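Side-chain contacts in uncharacterized protein (Ruminococcus gnavus, PDB 4QAN), which is of unknown function but has a cystatin-like fold, as a divergent member of the NTF2-like superfamily, and probably binds a metal ion: residues D42-M45 / A46-C50; L89-A92 / E93-A97. All coordinates share one frame; numbering follows the deposited sequence.

Interaction 1. Residues D42-M45 / A46-C50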
# COMPACT_ATOMS: atom_id res chain seq x y z
N ASP A 42 -14.69 7.59 11.18
CA ASP A 42 -13.39 8.20 11.49
C ASP A 42 -12.27 7.35 10.92
O ASP A 42 -11.85 6.36 11.53
CB ASP A 42 -13.23 8.40 13.00
CG ASP A 42 -11.96 9.16 13.37
OD1 ASP A 42 -11.03 9.23 12.54
OD2 ASP A 42 -11.87 9.67 14.51
N LEU A 43 -11.78 7.75 9.76
CA LEU A 43 -10.79 6.99 9.03
C LEU A 43 -9.49 6.90 9.81
O LEU A 43 -8.87 5.84 9.90
CB LEU A 43 -10.53 7.65 7.67
CG LEU A 43 -9.46 7.00 6.80
CD1 LEU A 43 -9.93 5.61 6.41
CD2 LEU A 43 -9.15 7.84 5.58
N ASP A 44 -9.08 8.03 10.36
CA ASP A 44 -7.83 8.09 11.10
C ASP A 44 -7.84 7.05 12.21
O ASP A 44 -6.92 6.22 12.31
CB ASP A 44 -7.63 9.50 11.68
CG ASP A 44 -6.42 9.57 12.57
OD1 ASP A 44 -5.29 9.60 12.03
OD2 ASP A 44 -6.59 9.59 13.82
N MSE A 45 -8.91 7.08 13.01
CA MSE A 45 -9.10 6.13 14.10
C MSE A 45 -9.01 4.70 13.62
O MSE A 45 -8.29 3.89 14.21
CB MSE A 45 -10.44 6.43 14.78
CG MSE A 45 -10.61 5.61 16.05
SE MSE A 45 -12.43 5.90 16.74
CE MSE A 45 -12.30 4.54 18.16
N ALA A 46 -9.71 4.40 12.53
CA ALA A 46 -9.77 3.06 11.92
C ALA A 46 -8.40 2.53 11.53
O ALA A 46 -8.07 1.39 11.85
CB ALA A 46 -10.67 3.07 10.68
N LEU A 47 -7.63 3.35 10.83
CA LEU A 47 -6.28 2.98 10.39
C LEU A 47 -5.38 2.52 11.53
O LEU A 47 -4.67 1.52 11.41
CB LEU A 47 -5.62 4.14 9.66
CG LEU A 47 -6.19 4.35 8.24
CD1 LEU A 47 -5.64 5.62 7.61
CD2 LEU A 47 -5.87 3.16 7.37
N ARG A 48 -5.43 3.25 12.63
CA ARG A 48 -4.61 2.95 13.80
C ARG A 48 -4.92 1.57 14.41
O ARG A 48 -4.06 0.97 15.06
CB ARG A 48 -4.81 4.04 14.86
CG ARG A 48 -4.33 5.41 14.38
CD ARG A 48 -5.11 6.53 15.04
NE ARG A 48 -4.57 7.85 14.69
CZ ARG A 48 -3.73 8.57 15.44
NH1 ARG A 48 -3.29 8.12 16.61
NH2 ARG A 48 -3.34 9.75 15.00
N GLY A 49 -6.15 1.09 14.20
CA GLY A 49 -6.55 -0.23 14.65
C GLY A 49 -6.21 -1.39 13.74
O GLY A 49 -6.44 -2.54 14.09
N CYS A 50 -5.69 -1.08 12.54
CA CYS A 50 -5.27 -2.09 11.59
C CYS A 50 -3.81 -2.49 11.82
O CYS A 50 -3.03 -1.71 12.35
CB CYS A 50 -5.43 -1.57 10.15
SG CYS A 50 -7.12 -1.05 9.71

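Interaction 2. Residues L89-A92 / E93-A97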
# COMPACT_ATOMS: atom_id res chain seq x y z
N LEU A 89 6.73 1.54 0.55
CA LEU A 89 5.83 1.03 -0.50
C LEU A 89 4.76 0.10 0.10
O LEU A 89 3.61 0.15 -0.28
CB LEU A 89 6.60 0.30 -1.61
CG LEU A 89 7.74 1.07 -2.26
CD1 LEU A 89 8.11 0.44 -3.61
CD2 LEU A 89 7.37 2.54 -2.46
N THR A 90 5.17 -0.71 1.08
CA THR A 90 4.33 -1.72 1.67
C THR A 90 3.32 -1.03 2.57
O THR A 90 2.11 -1.30 2.48
CB THR A 90 5.15 -2.77 2.46
OG1 THR A 90 6.15 -3.36 1.62
CG2 THR A 90 4.26 -3.89 2.96
N SER A 91 3.79 -0.11 3.41
CA SER A 91 2.89 0.68 4.26
C SER A 91 1.84 1.41 3.45
O SER A 91 0.66 1.37 3.78
CB SER A 91 3.66 1.69 5.12
OG SER A 91 2.76 2.64 5.69
N ALA A 92 2.27 2.07 2.38
CA ALA A 92 1.36 2.85 1.56
C ALA A 92 0.34 1.99 0.83
O ALA A 92 -0.82 2.37 0.77
CB ALA A 92 2.13 3.71 0.58
N GLU A 93 0.74 0.85 0.29
CA GLU A 93 -0.24 -0.00 -0.37
C GLU A 93 -1.21 -0.59 0.64
O GLU A 93 -2.40 -0.64 0.38
CB GLU A 93 0.42 -1.11 -1.18
CG GLU A 93 1.05 -0.63 -2.47
CD GLU A 93 1.13 -1.72 -3.49
OE1 GLU A 93 0.06 -2.10 -4.00
OE2 GLU A 93 2.25 -2.21 -3.81
N MSE A 94 -0.71 -1.02 1.78
CA MSE A 94 -1.57 -1.63 2.79
C MSE A 94 -2.58 -0.63 3.26
O MSE A 94 -3.76 -0.95 3.36
CB MSE A 94 -0.73 -2.13 3.96
CG MSE A 94 0.01 -3.41 3.57
SE MSE A 94 0.78 -4.18 5.20
CE MSE A 94 -0.89 -5.04 5.74
N THR A 95 -2.13 0.60 3.52
CA THR A 95 -2.99 1.70 3.93
C THR A 95 -4.13 1.92 2.91
O THR A 95 -5.29 2.00 3.29
CB THR A 95 -2.16 2.98 4.16
OG1 THR A 95 -1.14 2.71 5.12
CG2 THR A 95 -3.01 4.12 4.71
N LYS A 96 -3.82 1.94 1.62
CA LYS A 96 -4.87 2.01 0.60
C LYS A 96 -5.86 0.85 0.70
O LYS A 96 -7.07 1.06 0.64
CB LYS A 96 -4.25 2.06 -0.79
CG LYS A 96 -5.25 1.97 -1.96
CD LYS A 96 -4.45 1.72 -3.21
CE LYS A 96 -5.23 2.07 -4.46
NZ LYS A 96 -6.27 1.05 -4.77
N ALA A 97 -5.35 -0.37 0.87
CA ALA A 97 -6.21 -1.55 0.93
C ALA A 97 -7.16 -1.45 2.12
O ALA A 97 -8.34 -1.76 1.97
CB ALA A 97 -5.38 -2.83 1.01
O HOH W 1 3.99 -2.26 -1.96
O HOH W 2 1.00 4.76 5.38

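Interaction 1. Residues D42-M45 / A46-C50
Asp44 and Arg48, one helical turn apart, form a buried salt bridge in which the carboxylate meets the guanidinium through NE, with Asp44 OD2 2.8 Å from Arg48 NE. The fit is skewed: the two planes stand 63° apart, and the N-H of NE makes only a weak, bent bond to OD2 (117°). Asp44 turns its CG away from its own backbone N (chi1 174°), while the Arg48 chain runs extended from CG to NE across the Asp44 carbonyl, its CD 3.3 Å from Asp44 O. On another side of the helix, Leu43 CG rests 4.1 Å from Leu47 CD1. At the start of the turn, Asp42 OD1 accepts from Met45 N at 3.1 Å, the N-H almost straight but arriving from above the carboxylate plane. Backbone bonds from Ala46 N to Asp42 O and from Leu47 N to Leu43 O carry the first turn. Further out, Arg48 NH1 is held by Thr206 O and Met45 O by Tyr33 OH, while Leu43 and Ala46 touch Phe102 of helix 87-108. The arrangement is an Asp N-cap followed by an i to i+4 salt bridge, on a short helix of this cystatin-like protein.

Interaction 2. Residues L89-A92 / E93-A97
Thr95 folds its hydroxyl back onto the preceding helical turn, where OG1 donates to Ser91 O at 2.6 Å. Its chi1 of -56° sets OG1 beside the backbone N, and the hydroxyl comes from above the carbonyl plane while Thr95 N, 2.9 Å from the same Ser91 O, reaches it from the other face. Ser91 is turned differently, OG opposite its backbone N (chi1 166°); its OG and Thr95 OG1 stay 3.9 Å apart and are joined by a water that donates to both. One residue earlier in each turn, Met94 lies beside Thr90, the two side chains pointing the same way, with SE of this selenomethionine 4.1 Å from Thr90 CG2. The Met94 chain first runs extended, then bends at its end, while its CG passes 3.2 Å from Thr90 O. Glu93 reaches back along the helix, CB and CG both against Leu89 O; a second water donates to Glu93 OE2 at 2.5 Å and weakly to Leu89 O. The same carboxylate oxygen is salt-bridged to Lys268 of helix 254-275, and Thr90 OG1 bonds to Ala78 O and Thr80 OG1. Ser91 O thus accepts two hydrogen bonds, one from the main chain and one from a side chain, so the Thr95 hydroxyl spends its proton within its own helix, and its oxygen accepts from the bridging water.

Interactions 1 and 2 follow one another along the chain, on helix 43-48 and helix 87-108, with centres about 14 Å apart. They touch directly where Leu47 CD2 meets Thr95 CG2 at 4.0 Å, so the methyl of Thr95 packs against helix 43-48. Further along helix 87-108, Tyr98 and Ile99 extend this interface to Cys50 and Leu43. Helix 52-58 then carries the packing on to residues 90-95 through Ile52, Thr55 and Ala56. The centre of residues 89-97 lies about 2 Å from the centre of the folded chain. Both contacts lie away from Ser360, a magnesium-binding residue in a structure of this protein, though no magnesium is bound to this chain here.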